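Local coordinates for putative phosphatase (Clostridium difficile, PDB 3SD7), which probably hydrolyses phosphate esters as a member of the haloacid dehalogenase-like hydrolase family, at residues 155-160 / 169-174; 53-58 / 77-82; 215-220 / 226-231. All blocks are in the same frame, centred on the assembly; numbering follows the deposited sequence.

Contact 1: residues 155-160 / 169-174; sequences YIAGSN and NEVIQY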
loop_
_atom_site.group_PDB
_atom_site.type_symbol
_atom_site.label_atom_id
_atom_site.label_comp_id
_atom_site.label_asym_id
_atom_site.label_seq_id
_atom_site.Cartn_x
_atom_site.Cartn_y
_atom_site.Cartn_z
ATOM N N TYR A 155 -6.972 -9.926 9.672
ATOM C CA TYR A 155 -6.735 -8.631 10.298
ATOM C C TYR A 155 -6.220 -7.673 9.257
ATOM O O TYR A 155 -5.502 -8.066 8.311
ATOM C CB TYR A 155 -5.737 -8.730 11.441
ATOM C CG TYR A 155 -6.182 -9.610 12.574
ATOM C CD1 TYR A 155 -7.301 -9.301 13.315
ATOM C CD2 TYR A 155 -5.482 -10.751 12.883
ATOM C CE1 TYR A 155 -7.708 -10.120 14.373
ATOM C CE2 TYR A 155 -5.869 -11.577 13.903
ATOM C CZ TYR A 155 -6.978 -11.266 14.650
ATOM O OH TYR A 155 -7.392 -12.088 15.665
ATOM N N ILE A 156 -6.565 -6.403 9.436
ATOM C CA ILE A 156 -6.146 -5.317 8.542
ATOM C C ILE A 156 -5.624 -4.246 9.465
ATOM O O ILE A 156 -6.364 -3.769 10.359
ATOM C CB ILE A 156 -7.320 -4.791 7.701
ATOM C CG1 ILE A 156 -7.802 -5.861 6.706
ATOM C CG2 ILE A 156 -6.944 -3.471 6.982
ATOM C CD1 ILE A 156 -9.237 -5.602 6.152
ATOM N N ALA A 157 -4.343 -3.893 9.293
ATOM C CA ALA A 157 -3.652 -2.908 10.106
ATOM C C ALA A 157 -2.955 -1.844 9.273
ATOM O O ALA A 157 -2.081 -2.146 8.464
ATOM C CB ALA A 157 -2.622 -3.579 10.997
ATOM N N GLY A 158 -3.372 -0.603 9.495
ATOM C CA GLY A 158 -2.777 0.574 8.885
ATOM C C GLY A 158 -2.434 1.593 9.948
ATOM O O GLY A 158 -2.269 1.268 11.140
ATOM N N SER A 159 -2.297 2.841 9.521
ATOM C CA SER A 159 -2.000 3.924 10.420
ATOM C C SER A 159 -3.295 4.591 10.899
ATOM O O SER A 159 -4.395 4.279 10.452
ATOM C CB SER A 159 -1.103 4.940 9.720
ATOM O OG SER A 159 -1.699 5.399 8.533
ATOM N N ASN A 160 -3.154 5.521 11.828
ATOM C CA ASN A 160 -4.313 6.245 12.327
ATOM C C ASN A 160 -4.595 7.418 11.409
ATOM O O ASN A 160 -3.664 7.967 10.809
ATOM C CB ASN A 160 -4.074 6.708 13.760
ATOM C CG ASN A 160 -4.138 5.569 14.753
ATOM O OD1 ASN A 160 -4.612 4.462 14.436
ATOM N ND2 ASN A 160 -3.683 5.831 15.976
ATOM N N ASN A 169 7.807 -1.975 9.896
ATOM C CA ASN A 169 8.131 -3.011 10.902
ATOM C C ASN A 169 7.109 -2.997 12.053
ATOM O O ASN A 169 6.732 -4.044 12.579
ATOM C CB ASN A 169 9.546 -2.863 11.452
ATOM C CG ASN A 169 9.681 -1.693 12.383
ATOM O OD1 ASN A 169 9.797 -0.545 11.958
ATOM N ND2 ASN A 169 9.660 -1.978 13.678
ATOM N N GLU A 170 6.622 -1.813 12.401
ATOM C CA GLU A 170 5.679 -1.673 13.509
ATOM C C GLU A 170 4.317 -2.259 13.212
ATOM O O GLU A 170 3.714 -2.919 14.056
ATOM C CB GLU A 170 5.533 -0.207 13.892
ATOM C CG GLU A 170 6.829 0.414 14.339
ATOM C CD GLU A 170 6.616 1.770 14.970
ATOM O OE1 GLU A 170 5.467 2.282 14.918
ATOM O OE2 GLU A 170 7.596 2.319 15.513
ATOM N N VAL A 171 3.831 -2.023 11.996
ATOM C CA VAL A 171 2.539 -2.541 11.628
ATOM C C VAL A 171 2.619 -4.069 11.362
ATOM O O VAL A 171 1.707 -4.803 11.696
ATOM C CB VAL A 171 1.914 -1.686 10.495
ATOM C CG1 VAL A 171 2.668 -1.809 9.181
ATOM C CG2 VAL A 171 0.504 -2.028 10.331
ATOM N N ILE A 172 3.740 -4.540 10.807
ATOM C CA ILE A 172 3.972 -5.972 10.605
ATOM C C ILE A 172 3.985 -6.687 11.953
ATOM O O ILE A 172 3.298 -7.683 12.148
ATOM C CB ILE A 172 5.311 -6.253 9.862
ATOM C CG1 ILE A 172 5.223 -5.750 8.418
ATOM C CG2 ILE A 172 5.613 -7.743 9.866
ATOM C CD1 ILE A 172 6.563 -5.796 7.644
ATOM N N GLN A 173 4.750 -6.157 12.900
ATOM C CA GLN A 173 4.803 -6.765 14.216
ATOM C C GLN A 173 3.426 -6.772 14.882
ATOM O O GLN A 173 3.038 -7.761 15.498
ATOM C CB GLN A 173 5.781 -6.032 15.120
ATOM C CG GLN A 173 5.976 -6.723 16.460
ATOM C CD GLN A 173 6.638 -8.089 16.317
ATOM O OE1 GLN A 173 6.059 -9.121 16.651
ATOM N NE2 GLN A 173 7.824 -8.097 15.764
ATOM N N TYR A 174 2.706 -5.661 14.775
ATOM C CA TYR A 174 1.374 -5.557 15.380
ATOM C C TYR A 174 0.444 -6.662 14.883
ATOM O O TYR A 174 -0.216 -7.326 15.658
ATOM C CB TYR A 174 0.744 -4.161 15.109
ATOM C CG TYR A 174 -0.708 -4.062 15.564
ATOM C CD1 TYR A 174 -1.033 -3.921 16.911
ATOM C CD2 TYR A 174 -1.742 -4.135 14.657
ATOM C CE1 TYR A 174 -2.371 -3.854 17.322
ATOM C CE2 TYR A 174 -3.070 -4.072 15.064
ATOM C CZ TYR A 174 -3.376 -3.935 16.371
ATOM O OH TYR A 174 -4.714 -3.867 16.742
#
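A157 meets V171 and Y174 in an apolar strand-to-helix contact on the Rossmann-like core of this haloacid dehalogenase-type fold. Strand 155-159 is an outermost strand of the parallel sheet. Helix 168-179 follows it in the chain and leads on to strand 187-191, so it belongs to a beta-alpha-beta crossover. The local axes come within 8.4 Å of each other and run nearly antiparallel, at 155°. This is the usual alternation of strand and returning helix.

The A157 methyl is buried and points at the helix. It touches two side chains from the same face of that helix, one turn apart. V171 presents its CG2 methyl, which is placed opposite the backbone N with CG1 at chi1 67°. This methyl lies 3.6 Å from A157 CB. It also reaches the backbone, within 4.2 Å of G158 N. V171 further packs on A132 of the adjacent strand 128-133, so it spans two strands. Strand 155-159 itself is tied to that neighbour by backbone bonds from A157 to V131 and T133.

Y174 is more exposed and comes in from the next turn. Its ring meets A157 CB at an edge, near the ring plane, with CD2 at 3.8 Å. The closest approach involves a carbonyl: V171 CG2 sits 3.2 Å from A157 O.

Contact 2: residues 53-58 / 77-82; sequences YSLNSF and DTFKEY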
loop_
_atom_site.group_PDB
_atom_site.type_symbol
_atom_site.label_atom_id
_atom_site.label_comp_id
_atom_site.label_asym_id
_atom_site.label_seq_id
_atom_site.Cartn_x
_atom_site.Cartn_y
_atom_site.Cartn_z
ATOM N N TYR A 53 -7.621 18.697 -7.677
ATOM C CA TYR A 53 -8.655 19.492 -7.027
ATOM C C TYR A 53 -8.040 20.566 -6.127
ATOM O O TYR A 53 -8.514 21.716 -6.103
ATOM C CB TYR A 53 -9.581 18.574 -6.213
ATOM C CG TYR A 53 -10.601 19.300 -5.368
ATOM C CD1 TYR A 53 -11.779 19.787 -5.930
ATOM C CD2 TYR A 53 -10.402 19.477 -3.998
ATOM C CE1 TYR A 53 -12.724 20.441 -5.158
ATOM C CE2 TYR A 53 -11.353 20.132 -3.210
ATOM C CZ TYR A 53 -12.505 20.610 -3.799
ATOM O OH TYR A 53 -13.447 21.261 -3.034
ATOM N N SER A 54 -6.987 20.198 -5.397
ATOM C CA SER A 54 -6.320 21.133 -4.510
ATOM C C SER A 54 -5.669 22.223 -5.351
ATOM O O SER A 54 -5.954 23.411 -5.157
ATOM C CB SER A 54 -5.301 20.433 -3.621
ATOM O OG SER A 54 -4.704 21.362 -2.733
ATOM N N LEU A 55 -4.827 21.828 -6.311
ATOM C CA LEU A 55 -4.179 22.810 -7.210
ATOM C C LEU A 55 -5.207 23.759 -7.826
ATOM O O LEU A 55 -4.979 24.981 -7.911
ATOM C CB LEU A 55 -3.383 22.097 -8.309
ATOM C CG LEU A 55 -2.137 21.359 -7.814
ATOM C CD1 LEU A 55 -1.516 20.518 -8.926
ATOM C CD2 LEU A 55 -1.118 22.342 -7.247
ATOM N N ASN A 56 -6.334 23.202 -8.268
ATOM C CA ASN A 56 -7.421 24.019 -8.822
ATOM C C ASN A 56 -7.906 25.086 -7.856
ATOM O O ASN A 56 -8.194 26.212 -8.275
ATOM C CB ASN A 56 -8.601 23.147 -9.275
ATOM C CG ASN A 56 -8.607 22.907 -10.774
ATOM O OD1 ASN A 56 -8.831 23.849 -11.556
ATOM N ND2 ASN A 56 -8.439 21.652 -11.184
ATOM N N SER A 57 -7.977 24.747 -6.567
ATOM C CA SER A 57 -8.448 25.697 -5.559
ATOM C C SER A 57 -7.579 26.959 -5.540
ATOM O O SER A 57 -8.033 28.013 -5.098
ATOM C CB SER A 57 -8.489 25.067 -4.162
ATOM O OG SER A 57 -7.205 25.027 -3.576
ATOM N N PHE A 58 -6.336 26.849 -6.012
ATOM C CA PHE A 58 -5.428 27.992 -6.072
ATOM C C PHE A 58 -5.259 28.494 -7.505
ATOM O O PHE A 58 -4.353 29.279 -7.795
ATOM C CB PHE A 58 -4.067 27.627 -5.484
ATOM C CG PHE A 58 -4.141 27.064 -4.100
ATOM C CD1 PHE A 58 -4.224 27.893 -2.997
ATOM C CD2 PHE A 58 -4.120 25.688 -3.896
ATOM C CE1 PHE A 58 -4.294 27.359 -1.712
ATOM C CE2 PHE A 58 -4.185 25.161 -2.628
ATOM C CZ PHE A 58 -4.270 25.994 -1.533
ATOM N N ASP A 77 6.161 17.840 0.395
ATOM C CA ASP A 77 7.227 17.911 -0.617
ATOM C C ASP A 77 6.648 18.379 -1.951
ATOM O O ASP A 77 7.216 19.242 -2.617
ATOM C CB ASP A 77 7.918 16.554 -0.809
ATOM C CG ASP A 77 8.851 16.197 0.332
ATOM O OD1 ASP A 77 9.063 17.053 1.228
ATOM O OD2 ASP A 77 9.391 15.066 0.314
ATOM N N THR A 78 5.507 17.815 -2.329
ATOM C CA THR A 78 4.877 18.179 -3.585
ATOM C C THR A 78 4.514 19.656 -3.622
ATOM O O THR A 78 4.945 20.375 -4.519
ATOM C CB THR A 78 3.643 17.327 -3.855
ATOM O OG1 THR A 78 4.047 15.961 -3.991
ATOM C CG2 THR A 78 2.943 17.773 -5.143
ATOM N N PHE A 79 3.737 20.118 -2.645
ATOM C CA PHE A 79 3.339 21.524 -2.638
ATOM C C PHE A 79 4.486 22.489 -2.345
ATOM O O PHE A 79 4.558 23.558 -2.947
ATOM C CB PHE A 79 2.175 21.749 -1.678
ATOM C CG PHE A 79 0.941 21.000 -2.061
ATOM C CD1 PHE A 79 0.323 21.241 -3.287
ATOM C CD2 PHE A 79 0.378 20.078 -1.203
ATOM C CE1 PHE A 79 -0.825 20.548 -3.657
ATOM C CE2 PHE A 79 -0.770 19.389 -1.567
ATOM C CZ PHE A 79 -1.372 19.631 -2.796
ATOM N N LYS A 80 5.402 22.096 -1.464
ATOM C CA LYS A 80 6.513 22.973 -1.069
ATOM C C LYS A 80 7.696 22.905 -2.058
ATOM O O LYS A 80 8.153 23.941 -2.536
ATOM C CB LYS A 80 6.937 22.640 0.378
ATOM C CG LYS A 80 7.807 23.648 1.106
ATOM C CD LYS A 80 9.274 23.569 0.710
ATOM C CE LYS A 80 10.124 24.464 1.599
ATOM N NZ LYS A 80 11.561 24.393 1.219
ATOM N N GLU A 81 8.169 21.704 -2.393
ATOM C CA GLU A 81 9.322 21.587 -3.297
ATOM C C GLU A 81 8.999 21.735 -4.790
ATOM O O GLU A 81 9.822 22.253 -5.548
ATOM C CB GLU A 81 10.095 20.281 -3.073
ATOM C CG GLU A 81 10.581 20.055 -1.642
ATOM C CD GLU A 81 11.704 19.002 -1.545
ATOM O OE1 GLU A 81 11.550 18.051 -0.760
ATOM O OE2 GLU A 81 12.739 19.120 -2.256
ATOM N N TYR A 82 7.829 21.271 -5.225
ATOM C CA TYR A 82 7.475 21.353 -6.639
ATOM C C TYR A 82 6.702 22.623 -6.948
ATOM O O TYR A 82 7.062 23.362 -7.859
ATOM C CB TYR A 82 6.655 20.141 -7.076
ATOM C CG TYR A 82 6.523 20.017 -8.575
ATOM C CD1 TYR A 82 7.383 19.190 -9.301
ATOM C CD2 TYR A 82 5.565 20.741 -9.274
ATOM C CE1 TYR A 82 7.281 19.078 -10.681
ATOM C CE2 TYR A 82 5.455 20.646 -10.658
ATOM C CZ TYR A 82 6.321 19.813 -11.357
ATOM O OH TYR A 82 6.201 19.707 -12.719
#
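F79 reaches from helix 75-82 to S54 and L55 on helix 44-57, and all three residues are buried. Its CB points at the other helix and starts the bridge. At chi1 -62° CG lies opposite the carbonyl carbon and beside the backbone N, which carries the ring toward helix 44-57. CD1 is the first ring atom to come near a partner, 4.4 Å from L55 CD2. CE1 is closer, 4.0 Å from the same L55 CD2. This methyl sits at the ring edge, near its plane. The two side chains run at a slant to each other. L55 does not aim its CB at F79, but its end bends nearer. CZ, the tip of the ring, goes to the serine. It lies 3.8 Å from S54 OG and 4.1 Å from S54 CB.

S54 OG has its hydrogen bond with A93 O of helix 87-105, so a buried polar atom is satisfied beside the aromatic contact. The S54 carbonyl is used too. S57 OG donates to S54 O at 2.6 Å, in the carbonyl plane and on a lone pair, near the end of helix 44-57. The F58 ring has S54 OG at its edge and S57 OG above one face, toward the rim.

On the other side the helix widens into a pi-type turn at 78-82. Helix 87-105 contributes K96 and A93, so helix 44-57 packs against both helix 75-82 and helix 87-105. They lie in the chain between strands 31-34 and 128-133. This is consistent with the helical cap that many haloacid dehalogenase-type phosphatases carry as an insertion after the first core strand.

Contact 3: residues 215-220 / 226-231; sequences GSFEEI and TYIVEN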
loop_
_atom_site.group_PDB
_atom_site.type_symbol
_atom_site.label_atom_id
_atom_site.label_comp_id
_atom_site.label_asym_id
_atom_site.label_seq_id
_atom_site.Cartn_x
_atom_site.Cartn_y
_atom_site.Cartn_z
ATOM N N GLY A 215 7.310 0.458 -6.996
ATOM C CA GLY A 215 8.747 0.252 -6.840
ATOM C C GLY A 215 9.371 -0.218 -8.139
ATOM O O GLY A 215 8.870 -1.140 -8.793
ATOM N N SER A 216 10.501 0.398 -8.503
ATOM C CA SER A 216 11.257 -0.039 -9.651
ATOM C C SER A 216 12.052 -1.311 -9.383
ATOM O O SER A 216 12.327 -1.655 -8.233
ATOM C CB SER A 216 12.266 1.043 -10.016
ATOM O OG SER A 216 13.222 1.206 -8.980
ATOM N N PHE A 217 12.448 -1.990 -10.457
ATOM C CA PHE A 217 13.342 -3.128 -10.311
ATOM C C PHE A 217 14.627 -2.717 -9.583
ATOM O O PHE A 217 15.126 -3.443 -8.724
ATOM C CB PHE A 217 13.684 -3.764 -11.636
ATOM C CG PHE A 217 14.691 -4.888 -11.496
ATOM C CD1 PHE A 217 14.301 -6.125 -11.004
ATOM C CD2 PHE A 217 16.025 -4.682 -11.800
ATOM C CE1 PHE A 217 15.231 -7.150 -10.856
ATOM C CE2 PHE A 217 16.953 -5.690 -11.645
ATOM C CZ PHE A 217 16.547 -6.936 -11.178
ATOM N N GLU A 218 15.143 -1.537 -9.899
ATOM C CA GLU A 218 16.337 -1.036 -9.244
ATOM C C GLU A 218 16.124 -1.013 -7.732
ATOM O O GLU A 218 16.940 -1.540 -6.986
ATOM C CB GLU A 218 16.698 0.367 -9.771
ATOM C CG GLU A 218 17.920 0.970 -9.193
ATOM C CD GLU A 218 18.245 2.333 -9.833
ATOM O OE1 GLU A 218 17.369 2.937 -10.482
ATOM O OE2 GLU A 218 19.323 2.801 -9.649
ATOM N N GLU A 219 15.018 -0.415 -7.299
ATOM C CA GLU A 219 14.721 -0.311 -5.874
ATOM C C GLU A 219 14.520 -1.665 -5.216
ATOM O O GLU A 219 15.090 -1.943 -4.171
ATOM C CB GLU A 219 13.471 0.557 -5.665
ATOM C CG GLU A 219 13.043 0.624 -4.200
ATOM C CD GLU A 219 11.853 1.492 -3.988
ATOM O OE1 GLU A 219 11.921 2.682 -4.344
ATOM O OE2 GLU A 219 10.843 0.999 -3.465
ATOM N N ILE A 220 13.682 -2.479 -5.829
ATOM C CA ILE A 220 13.329 -3.773 -5.260
ATOM C C ILE A 220 14.557 -4.689 -5.204
ATOM O O ILE A 220 14.862 -5.253 -4.143
ATOM C CB ILE A 220 12.155 -4.419 -6.028
ATOM C CG1 ILE A 220 10.875 -3.587 -5.860
ATOM C CG2 ILE A 220 11.960 -5.885 -5.542
ATOM C CD1 ILE A 220 10.379 -3.411 -4.388
ATOM N N THR A 226 13.291 -11.923 -0.603
ATOM C CA THR A 226 13.463 -13.364 -0.769
ATOM C C THR A 226 13.141 -13.732 -2.203
ATOM O O THR A 226 13.824 -14.577 -2.794
ATOM C CB THR A 226 12.592 -14.150 0.189
ATOM O OG1 THR A 226 12.649 -13.540 1.482
ATOM C CG2 THR A 226 13.043 -15.626 0.264
ATOM N N TYR A 227 12.120 -13.088 -2.760
ATOM C CA TYR A 227 11.673 -13.330 -4.124
ATOM C C TYR A 227 11.246 -12.036 -4.793
ATOM O O TYR A 227 10.802 -11.091 -4.118
ATOM C CB TYR A 227 10.442 -14.247 -4.118
ATOM C CG TYR A 227 10.543 -15.467 -3.225
ATOM C CD1 TYR A 227 11.118 -16.649 -3.672
ATOM C CD2 TYR A 227 10.034 -15.435 -1.929
ATOM C CE1 TYR A 227 11.191 -17.765 -2.841
ATOM C CE2 TYR A 227 10.103 -16.543 -1.098
ATOM C CZ TYR A 227 10.681 -17.692 -1.549
ATOM O OH TYR A 227 10.745 -18.788 -0.693
ATOM N N ILE A 228 11.352 -12.012 -6.122
ATOM C CA ILE A 228 10.870 -10.908 -6.934
ATOM C C ILE A 228 9.851 -11.447 -7.951
ATOM O O ILE A 228 10.123 -12.479 -8.607
ATOM C CB ILE A 228 12.038 -10.220 -7.658
ATOM C CG1 ILE A 228 12.980 -9.581 -6.622
ATOM C CG2 ILE A 228 11.553 -9.150 -8.640
ATOM C CD1 ILE A 228 14.242 -8.993 -7.222
ATOM N N VAL A 229 8.699 -10.780 -8.088
ATOM C CA VAL A 229 7.702 -11.156 -9.109
ATOM C C VAL A 229 7.294 -9.976 -10.004
ATOM O O VAL A 229 7.203 -8.830 -9.533
ATOM C CB VAL A 229 6.440 -11.811 -8.491
ATOM C CG1 VAL A 229 6.855 -13.028 -7.703
ATOM C CG2 VAL A 229 5.694 -10.818 -7.617
ATOM N N GLU A 230 7.084 -10.250 -11.295
ATOM C CA GLU A 230 6.667 -9.231 -12.245
ATOM C C GLU A 230 5.169 -8.960 -12.217
ATOM O O GLU A 230 4.742 -7.821 -12.397
ATOM C CB GLU A 230 7.081 -9.606 -13.690
ATOM C CG GLU A 230 8.488 -9.187 -14.105
ATOM C CD GLU A 230 8.603 -7.702 -14.485
ATOM O OE1 GLU A 230 7.814 -6.863 -13.982
ATOM O OE2 GLU A 230 9.502 -7.367 -15.293
ATOM N N ASN A 231 4.372 -9.990 -11.944
ATOM C CA ASN A 231 2.940 -9.861 -12.019
ATOM C C ASN A 231 2.235 -10.605 -10.903
ATOM O O ASN A 231 2.847 -11.374 -10.164
ATOM C CB ASN A 231 2.472 -10.354 -13.387
ATOM C CG ASN A 231 3.040 -11.699 -13.733
ATOM O OD1 ASN A 231 2.867 -12.661 -12.987
ATOM N ND2 ASN A 231 3.720 -11.789 -14.889
#
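I228 packs against F217 and I220 across an apolar strand-to-helix contact. I228 CB points at helix 217-223, and its side chain carries the contact alone on the strand side. CG1 lies 4.0 Å from I220 CG2. CD1 stretches on past CG1 and reaches the F217 ring, 4.2 Å from CE1.

I220 has the opposite habit. Its CB faces the strand, but the long branch folds away. Both torsions are near -60°, and CD1 turns back toward G215, whose CA is 4.7 Å off. The short branch, CG2, is left to touch I228. The I220 and I228 side chains run alongside each other, pointing opposite ways.

F217 starts to one side and swings its ring in. CG is opposite the backbone N, and this brings the end of the side chain nearer to the strand. The F217 side chain lies roughly perpendicular to that of I228. Both residues are exposed, while I220 is buried.

The helix start is fixed by an N-cap. S216 OG accepts from E219 N at 2.9 Å, with a fairly straight N-H...O angle of 163°. The side chain of E219 reaches out, and OE2 forms a salt bridge with R193 NE and a hydrogen bond with K194 N.

The contact joins the last two elements of a beta-alpha-beta unit: strand 206-210, helix 217-223 and strand 227-229. The final strand lies at an edge of the parallel sheet. Y227 and V229 bond through their backbones to strand 206-210, and their side chains touch I238 of helix 235-239.

Overall arrangement
Along the chain the order is contact 2, contact 1, contact 3, one closing before the next opens. Contacts 1 and 3 reach the same parallel sheet, at its two outermost strands, 155-159 and 227-229. Their centres are 22 Å apart. Contact 2 stands apart in the helical region between strands 31-34 and 128-133. Its centre is 30 Å from that of contact 1 and 31 Å from that of contact 3. No two contacts touch. Contacts 1 and 3 join helices to both edges of the core, while contact 2 packs helices of the probable cap. D37 and D192, which follow core strands 31-34 and 187-191, bind the sodium ion, so the probable active site lies on the core sheet.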